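PDB 1PGV: tropomodulin from Caenorhabditis elegans, which probably caps actin filaments at the pointed end, blocking elongation and depolymerization there, and is represented here by its C-terminal domain. Local coordinates for residues 39-45 with 68-74; 97-103 with 125-131; 104-110 with 132-137. One frame throughout, in Å; residues are numbered along the deposited sequence. Where two conformers were deposited one is given.

Contact 1 of 3, residues 39-45 with 68-74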
# COMPACT_ATOMS: atom_id res chain seq x y z
N ASP A 39 9.18 -17.25 -4.99
CA ASP A 39 9.55 -16.70 -3.69
C ASP A 39 11.05 -16.41 -3.59
O ASP A 39 11.71 -16.79 -2.63
CB ASP A 39 9.11 -17.67 -2.58
CG ASP A 39 9.28 -17.09 -1.20
OD1 ASP A 39 9.15 -15.86 -1.04
OD2 ASP A 39 9.52 -17.87 -0.26
N ASP A 40 11.56 -15.72 -4.61
CA ASP A 40 12.97 -15.34 -4.68
C ASP A 40 13.38 -14.61 -3.41
O ASP A 40 12.80 -13.58 -3.06
CB ASP A 40 13.19 -14.45 -5.90
CG ASP A 40 14.65 -14.16 -6.15
OD1 ASP A 40 15.26 -13.42 -5.35
OD2 ASP A 40 15.19 -14.68 -7.15
N THR A 41 14.41 -15.12 -2.73
CA THR A 41 14.88 -14.53 -1.48
C THR A 41 15.59 -13.18 -1.63
O THR A 41 15.72 -12.44 -0.66
CB THR A 41 15.84 -15.49 -0.75
OG1 THR A 41 16.26 -14.90 0.49
CG2 THR A 41 17.06 -15.79 -1.61
N ASP A 42 16.03 -12.86 -2.85
CA ASP A 42 16.75 -11.61 -3.09
C ASP A 42 15.94 -10.47 -3.68
O ASP A 42 16.34 -9.31 -3.60
CB ASP A 42 17.96 -11.90 -3.97
CG ASP A 42 18.81 -13.04 -3.45
OD1 ASP A 42 19.01 -14.02 -4.19
OD2 ASP A 42 19.27 -12.96 -2.29
N LEU A 43 14.80 -10.79 -4.29
CA LEU A 43 13.96 -9.75 -4.87
C LEU A 43 13.17 -9.06 -3.76
O LEU A 43 12.13 -9.56 -3.32
CB LEU A 43 13.00 -10.35 -5.90
CG LEU A 43 12.07 -9.38 -6.63
CD1 LEU A 43 12.86 -8.23 -7.22
CD2 LEU A 43 11.32 -10.13 -7.73
N LYS A 44 13.68 -7.92 -3.30
CA LYS A 44 13.06 -7.16 -2.22
C LYS A 44 12.29 -5.94 -2.70
O LYS A 44 11.40 -5.44 -2.00
CB LYS A 44 14.12 -6.70 -1.22
CG LYS A 44 14.99 -7.82 -0.66
CD LYS A 44 14.17 -8.84 0.10
CE LYS A 44 15.07 -9.93 0.67
NZ LYS A 44 16.12 -9.36 1.56
N GLU A 45 12.64 -5.43 -3.87
CA GLU A 45 11.97 -4.26 -4.42
C GLU A 45 11.54 -4.44 -5.86
O GLU A 45 12.33 -4.85 -6.72
CB GLU A 45 12.87 -3.02 -4.30
CG GLU A 45 12.36 -1.83 -5.11
CD GLU A 45 12.97 -0.50 -4.70
OE1 GLU A 45 14.19 -0.46 -4.44
OE2 GLU A 45 12.22 0.50 -4.64
N ASN A 68 3.05 -14.62 -3.39
CA ASN A 68 3.83 -15.82 -3.09
C ASN A 68 5.19 -15.52 -2.46
O ASN A 68 5.87 -16.43 -1.99
CB ASN A 68 4.01 -16.64 -4.36
CG ASN A 68 2.69 -17.05 -4.97
OD1 ASN A 68 1.90 -17.75 -4.35
ND2 ASN A 68 2.45 -16.60 -6.20
N SER A 69 5.57 -14.25 -2.45
CA SER A 69 6.86 -13.86 -1.89
C SER A 69 6.80 -13.42 -0.43
O SER A 69 5.99 -12.58 -0.06
CB SER A 69 7.47 -12.72 -2.71
OG SER A 69 8.57 -12.14 -2.02
N LYS A 70 7.66 -14.00 0.39
CA LYS A 70 7.71 -13.63 1.80
C LYS A 70 8.93 -12.75 2.01
O LYS A 70 9.36 -12.51 3.13
CB LYS A 70 7.80 -14.88 2.69
CG LYS A 70 8.96 -15.81 2.37
CD LYS A 70 8.95 -17.00 3.32
CE LYS A 70 9.99 -18.04 2.92
NZ LYS A 70 11.37 -17.48 2.91
N HIS A 71 9.46 -12.23 0.90
CA HIS A 71 10.65 -11.38 0.94
C HIS A 71 10.44 -9.97 0.42
O HIS A 71 11.12 -9.04 0.86
CB HIS A 71 11.77 -12.06 0.16
CG HIS A 71 12.11 -13.43 0.67
ND1 HIS A 71 12.82 -13.64 1.83
CD2 HIS A 71 11.81 -14.66 0.19
CE1 HIS A 71 12.94 -14.94 2.05
NE2 HIS A 71 12.34 -15.58 1.06
N ILE A 72 9.51 -9.78 -0.51
CA ILE A 72 9.28 -8.45 -1.07
C ILE A 72 9.06 -7.41 0.03
O ILE A 72 8.26 -7.61 0.94
CB ILE A 72 8.09 -8.46 -2.05
CG1 ILE A 72 7.92 -7.06 -2.65
CG2 ILE A 72 6.83 -8.94 -1.35
CD1 ILE A 72 6.88 -6.99 -3.77
N GLU A 73 9.79 -6.31 -0.07
CA GLU A 73 9.72 -5.23 0.91
C GLU A 73 9.14 -3.94 0.35
O GLU A 73 8.55 -3.15 1.09
CB GLU A 73 11.12 -4.94 1.46
CG GLU A 73 11.65 -6.02 2.38
CD GLU A 73 13.10 -5.79 2.78
OE1 GLU A 73 13.56 -4.63 2.75
OE2 GLU A 73 13.77 -6.77 3.15
N LYS A 74 9.31 -3.72 -0.95
CA LYS A 74 8.78 -2.52 -1.58
C LYS A 74 8.13 -2.85 -2.91
O LYS A 74 8.71 -3.54 -3.75
CB LYS A 74 9.90 -1.50 -1.80
CG LYS A 74 10.60 -1.06 -0.52
CD LYS A 74 11.67 -0.02 -0.82
CE LYS A 74 12.38 0.44 0.45
NZ LYS A 74 13.38 1.50 0.17
O HOH W 1 10.78 -11.97 -3.55
O HOH W 2 14.09 2.07 -2.43

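Contact 2 of 3, residues 97-103 with 125-131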
# COMPACT_ATOMS: atom_id res chain seq x y z
N SER A 97 1.04 -10.74 2.98
CA SER A 97 2.46 -10.43 3.18
C SER A 97 2.96 -10.05 4.56
O SER A 97 2.41 -9.18 5.22
CB SER A 97 2.89 -9.34 2.20
OG SER A 97 4.28 -9.04 2.35
N PRO A 98 4.04 -10.72 5.03
CA PRO A 98 4.60 -10.41 6.34
C PRO A 98 5.81 -9.47 6.18
O PRO A 98 6.31 -8.91 7.16
CB PRO A 98 5.01 -11.78 6.86
CG PRO A 98 5.53 -12.42 5.63
CD PRO A 98 4.48 -12.05 4.58
N SER A 99 6.23 -9.28 4.93
CA SER A 99 7.41 -8.46 4.64
C SER A 99 7.20 -7.12 3.93
O SER A 99 8.07 -6.25 3.99
CB SER A 99 8.41 -9.29 3.84
OG SER A 99 7.85 -9.72 2.60
N LEU A 100 6.07 -6.95 3.25
CA LEU A 100 5.84 -5.70 2.52
C LEU A 100 5.86 -4.49 3.44
O LEU A 100 5.02 -4.36 4.34
CB LEU A 100 4.51 -5.77 1.75
CG LEU A 100 4.25 -4.65 0.75
CD1 LEU A 100 5.37 -4.60 -0.29
CD2 LEU A 100 2.90 -4.90 0.06
N ARG A 101 6.80 -3.58 3.19
CA ARG A 101 6.98 -2.38 4.00
C ARG A 101 6.49 -1.11 3.34
O ARG A 101 6.03 -0.19 4.02
CB ARG A 101 8.46 -2.21 4.33
CG ARG A 101 9.07 -3.39 5.06
CD ARG A 101 9.03 -3.17 6.55
NE ARG A 101 9.76 -1.96 6.90
CZ ARG A 101 9.87 -1.48 8.13
NH1 ARG A 101 9.30 -2.11 9.14
NH2 ARG A 101 10.55 -0.36 8.35
N VAL A 102 6.60 -1.04 2.03
CA VAL A 102 6.20 0.15 1.30
C VAL A 102 5.33 -0.23 0.10
O VAL A 102 5.69 -1.11 -0.68
CB VAL A 102 7.44 0.93 0.79
CG1 VAL A 102 7.01 2.12 -0.05
CG2 VAL A 102 8.27 1.40 1.98
N LEU A 103 4.17 0.41 -0.00
CA LEU A 103 3.26 0.15 -1.11
C LEU A 103 2.90 1.51 -1.69
O LEU A 103 2.40 2.38 -0.98
CB LEU A 103 1.99 -0.55 -0.62
CG LEU A 103 0.97 -0.85 -1.73
CD1 LEU A 103 1.59 -1.75 -2.77
CD2 LEU A 103 -0.28 -1.50 -1.12
N THR A 125 -1.59 -8.07 8.87
CA THR A 125 -0.21 -8.38 9.25
C THR A 125 0.55 -7.15 9.74
O THR A 125 1.58 -7.26 10.42
CB THR A 125 0.58 -8.96 8.06
OG1 THR A 125 0.76 -7.95 7.06
CG2 THR A 125 -0.14 -10.14 7.47
N GLN A 126 0.05 -5.97 9.37
CA GLN A 126 0.67 -4.71 9.74
C GLN A 126 2.17 -4.65 9.42
O GLN A 126 2.98 -4.11 10.19
CB GLN A 126 0.42 -4.41 11.23
CG GLN A 126 -1.06 -4.10 11.50
CD GLN A 126 -1.34 -3.70 12.93
OE1 GLN A 126 -0.61 -2.91 13.53
NE2 GLN A 126 -2.43 -4.24 13.49
N SER A 127 2.54 -5.20 8.27
CA SER A 127 3.93 -5.18 7.82
C SER A 127 4.24 -3.83 7.18
O SER A 127 5.36 -3.31 7.29
CB SER A 127 4.18 -6.30 6.81
OG SER A 127 3.43 -6.08 5.62
N ILE A 128 3.25 -3.24 6.52
CA ILE A 128 3.44 -1.96 5.84
C ILE A 128 3.65 -0.75 6.75
O ILE A 128 2.91 -0.55 7.71
CB ILE A 128 2.24 -1.66 4.89
CG1 ILE A 128 2.16 -2.74 3.81
CG2 ILE A 128 2.38 -0.28 4.28
CD1 ILE A 128 0.95 -2.61 2.87
N VAL A 129 4.67 0.05 6.43
CA VAL A 129 4.96 1.27 7.20
C VAL A 129 4.74 2.52 6.36
O VAL A 129 4.61 3.62 6.89
CB VAL A 129 6.41 1.27 7.74
CG1 VAL A 129 6.64 0.04 8.59
CG2 VAL A 129 7.41 1.35 6.60
N GLU A 130 4.71 2.35 5.04
CA GLU A 130 4.47 3.47 4.14
C GLU A 130 3.45 3.07 3.08
O GLU A 130 3.68 2.14 2.31
CB GLU A 130 5.77 3.91 3.47
CG GLU A 130 5.59 5.08 2.51
CD GLU A 130 6.91 5.58 1.97
OE1 GLU A 130 7.76 6.01 2.78
OE2 GLU A 130 7.10 5.55 0.73
N PHE A 131 2.33 3.78 3.05
CA PHE A 131 1.26 3.52 2.09
C PHE A 131 0.97 4.85 1.38
O PHE A 131 0.45 5.77 1.99
CB PHE A 131 0.01 3.02 2.83
CG PHE A 131 -1.17 2.73 1.94
CD1 PHE A 131 -2.01 3.76 1.53
CD2 PHE A 131 -1.42 1.44 1.50
CE1 PHE A 131 -3.09 3.50 0.68
CE2 PHE A 131 -2.50 1.16 0.65
CZ PHE A 131 -3.34 2.20 0.25
O HOH W 3 7.37 -4.32 8.85

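Contact 3 of 3, residues 104-110 with 132-137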
# COMPACT_ATOMS: atom_id res chain seq x y z
N ASN A 104 3.19 1.69 -2.98
CA ASN A 104 2.91 2.96 -3.64
C ASN A 104 1.99 2.77 -4.85
O ASN A 104 2.37 2.13 -5.83
CB ASN A 104 4.23 3.59 -4.09
CG ASN A 104 4.03 4.95 -4.74
OD1 ASN A 104 2.90 5.43 -4.88
ND2 ASN A 104 5.14 5.58 -5.12
N VAL A 105 0.78 3.32 -4.77
CA VAL A 105 -0.18 3.23 -5.86
C VAL A 105 -0.72 4.62 -6.21
O VAL A 105 -1.86 4.76 -6.68
CB VAL A 105 -1.38 2.32 -5.49
CG1 VAL A 105 -0.91 0.91 -5.23
CG2 VAL A 105 -2.10 2.88 -4.26
N GLU A 106 0.10 5.64 -5.99
CA GLU A 106 -0.33 7.01 -6.27
C GLU A 106 -0.47 7.32 -7.76
O GLU A 106 0.03 6.59 -8.62
CB GLU A 106 0.65 8.00 -5.64
CG GLU A 106 1.95 8.17 -6.41
CD GLU A 106 2.98 9.01 -5.67
OE1 GLU A 106 2.60 10.04 -5.07
OE2 GLU A 106 4.18 8.66 -5.70
N SER A 107 -1.17 8.41 -8.05
CA SER A 107 -1.38 8.90 -9.41
C SER A 107 -1.99 7.91 -10.40
O SER A 107 -1.56 7.83 -11.55
CB SER A 107 -0.06 9.44 -9.97
OG SER A 107 0.38 10.55 -9.22
N ASN A 108 -3.00 7.18 -9.95
CA ASN A 108 -3.68 6.22 -10.82
C ASN A 108 -5.17 6.55 -10.88
O ASN A 108 -5.55 7.72 -10.73
CB ASN A 108 -3.46 4.79 -10.31
CG ASN A 108 -2.05 4.29 -10.60
OD1 ASN A 108 -1.61 4.29 -11.75
ND2 ASN A 108 -1.34 3.87 -9.55
N PHE A 109 -6.00 5.54 -11.12
CA PHE A 109 -7.44 5.73 -11.23
C PHE A 109 -8.20 4.92 -10.18
O PHE A 109 -9.31 4.44 -10.44
CB PHE A 109 -7.91 5.34 -12.63
CG PHE A 109 -7.31 6.17 -13.72
CD1 PHE A 109 -7.82 7.43 -14.02
CD2 PHE A 109 -6.20 5.71 -14.43
CE1 PHE A 109 -7.23 8.23 -15.01
CE2 PHE A 109 -5.60 6.50 -15.42
CZ PHE A 109 -6.12 7.76 -15.71
N LEU A 110 -7.60 4.77 -9.01
CA LEU A 110 -8.23 4.00 -7.94
C LEU A 110 -9.32 4.81 -7.24
O LEU A 110 -9.18 6.01 -7.04
CB LEU A 110 -7.17 3.56 -6.92
CG LEU A 110 -6.01 2.76 -7.52
CD1 LEU A 110 -5.11 2.26 -6.40
CD2 LEU A 110 -6.56 1.58 -8.32
N LYS A 132 1.32 4.94 0.11
CA LYS A 132 1.10 6.18 -0.63
C LYS A 132 0.07 5.94 -1.72
O LYS A 132 0.18 4.99 -2.48
CB LYS A 132 2.41 6.67 -1.25
CG LYS A 132 2.45 8.19 -1.50
CD LYS A 132 1.25 8.69 -2.30
CE LYS A 132 1.29 10.20 -2.47
NZ LYS A 132 1.30 10.93 -1.17
N ALA A 133 -0.92 6.82 -1.80
CA ALA A 133 -1.97 6.67 -2.79
C ALA A 133 -2.62 7.99 -3.17
O ALA A 133 -3.76 8.02 -3.65
CB ALA A 133 -3.03 5.72 -2.26
N ASP A 134 -1.90 9.10 -2.99
CA ASP A 134 -2.46 10.40 -3.31
C ASP A 134 -2.51 10.68 -4.80
O ASP A 134 -1.92 9.96 -5.61
CB ASP A 134 -1.67 11.51 -2.62
CG ASP A 134 -2.55 12.65 -2.14
OD1 ASP A 134 -3.60 12.93 -2.77
OD2 ASP A 134 -2.19 13.29 -1.12
N ASN A 135 -3.23 11.73 -5.16
CA ASN A 135 -3.37 12.17 -6.54
C ASN A 135 -4.05 11.20 -7.49
O ASN A 135 -3.63 11.07 -8.65
CB ASN A 135 -2.00 12.55 -7.10
CG ASN A 135 -1.39 13.73 -6.37
OD1 ASN A 135 -2.00 14.79 -6.26
ND2 ASN A 135 -0.17 13.54 -5.88
N GLN A 136 -5.09 10.51 -7.03
CA GLN A 136 -5.82 9.61 -7.91
C GLN A 136 -6.66 10.54 -8.77
O GLN A 136 -6.80 11.72 -8.44
CB GLN A 136 -6.74 8.68 -7.12
CG GLN A 136 -6.05 7.71 -6.15
CD GLN A 136 -5.02 6.83 -6.83
OE1 GLN A 136 -5.26 6.28 -7.91
NE2 GLN A 136 -3.86 6.68 -6.19
N ARG A 137 -7.21 10.03 -9.87
CA ARG A 137 -8.04 10.87 -10.74
C ARG A 137 -9.21 11.39 -9.91
O ARG A 137 -9.55 12.57 -9.99
CB ARG A 137 -8.54 10.06 -11.94
CG ARG A 137 -9.49 10.82 -12.86
CD ARG A 137 -8.93 12.17 -13.29
NE ARG A 137 -7.77 12.05 -14.17
CZ ARG A 137 -7.81 11.57 -15.41
NH1 ARG A 137 -8.96 11.16 -15.93
NH2 ARG A 137 -6.70 11.51 -16.14
O HOH W 4 -3.91 9.81 -11.85

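Contact 1 of 3, residues 39-45 with 68-74
Two neighbouring helix-to-strand loops of a leucine-rich-repeat domain lie against each other here, D39 and T41 meeting K70 and H71 before the strands pair at E45 and K74. D39, the C-prime residue of the Schellman motif that ends helix 29-37, has its CG trans to the backbone N (chi1 -172°), which carries OD1 to K70 N at 2.8 Å. This N-H arrives on the syn side, 31° out of the carboxylate plane, while OD2 makes a long salt bridge of 3.7 Å to K70 NZ. The imidazole of H71 packs against loop 39-45: T41 CA sits over one ring face, 3.6 Å from the centroid in a CH-pi contact, and CG of the adjoining K70 covers the opposite face. K44 crosses the same residue with its aliphatic part, CD coming to 3.1 Å from H71 O. Replacing H71 by an alanine is likely to leave T41 CA and K70 CG without the ring between them. Further along, K44 O is gripped by two backbone donors, E73 N at 2.7 Å and K74 N. S69 OG shapes its own loop, accepting H71 N in an ST turn and also I72 N, an ST motif; its proton goes to a water at 2.7 Å from S69 OG, which in turn donates to D40 O and L43 O.

Contact 2 of 3, residues 97-103 with 125-131
R101 O receives two backbone donors from the adjacent loop, V129 N at 2.8 Å and E130 N at 3.0 Å, and L103 N returns the pairing to E130 O, setting the parallel register of V102 with E130 and L103 with F131. Ahead of the strands, two hydroxyls do what backbone amides do further on. S127 OG, held between its own backbone N and carbonyl carbon (chi1 65°), donates to L100 O at 2.7 Å, and T125 OG1 donates to S97 O at 2.8 Å. The R101 side chain, bent at its second and third torsions, brings its guanidinium against V129: CG1 of V129 lies above one face of the group, toward its rim and 3.5 Å from R101 NH1. A water in the guanidinium plane accepts from NH1 and donates to S127 O, tying the arginine to the backbone of the neighbouring loop. On the opposite side of the sheet from V102 and E130, L103 CD2 meets F131 CE2 at 3.9 Å, the two side chains running alongside and pointing the same way. I128 CD1 touches both L100 CD2 and L103 CB.

A second shell packs round these groups. S97, the first residue beyond helix 90-96, accepts S99 N on its OG in an ST turn and L100 N, the shorter bond at 2.9 Å, in an ST motif. L100 packs on L93, and L103 and I128 on I94, both of helix 90-96; L118 and L119 of helix 112-121 pack on F131. E130 OE1 is engaged by R161 in a salt bridge. Strands 102-104 and 130-132, joined through helix 112-121, form a beta-alpha-beta unit typical of the leucine-rich-repeat fold.

Contact 3 of 3, residues 104-110 with 132-137
Q136 turns its CG anti to the carbonyl carbon (chi1 -63°) and bends again at chi2 (-56°), which folds the amide against loop 104-110. There NE2 donates to V105 O at 2.8 Å, close to its own amide plane, and also to A133 O at 2.9 Å, so both N-H groups of the amide are used, one across the contact and one within loop 132-137. OE1 at the other end accepts L110 N at 3.0 Å and takes a weak bond from N108 N. The amide thus spans the bend of the neighbouring loop from V105 to L110. Backbone bonds continue the pairing past the strands: V105 N to K132 O, S107 N to D134 O at 3.0 Å, and R137 N to N108 O. CG2 of V105 meets CB of A133 at 3.6 Å, and L115 of helix 112-121 packs on A133, Q136 and L110. At the far end the side chains of F109 and R137 run side by side, but the planes of ring and guanidinium stand 88° apart: F109 CE1 lies over the centre of the guanidinium face, 3.4 Å from R137 CZ. N104 shapes the start of its loop as an Asx turn, OD1 accepting E106 N while ND2 reaches E106 OE2 at 3.3 Å.

N108 fits the asparagine position of the leucine-rich-repeat consensus; its OD1 accepts T80 N and I82 N of the preceding loop, and its ND2 donates to L77 O. Q136 probably stands at the equivalent place one repeat later. Both ends of its buried amide are satisfied by peptide groups, which probably fixes the amide orientation and offsets the cost of burying it.

How the contacts relate
The three contacts follow the parallel sheet of one domain, contact 1 in the loops leading into its first two strands and contacts 2 and 3 at successive levels of the third and fourth. Contacts 1 and 2, centres 12 Å apart, adjoin across the sheet through two probable hydrogen bonds, I72 O to S99 OG at 2.7 Å and E73 O to R101 N at 2.8 Å. Contact 3 carries the same two segments of chain past the strands, its centre 17 Å from that of contact 2; L103 O and K132 N, 3.0 Å apart, probably hydrogen-bond across the junction. Contacts 1 and 3 do not touch: their centres are 23 Å apart, on opposite sides of the chain's centre.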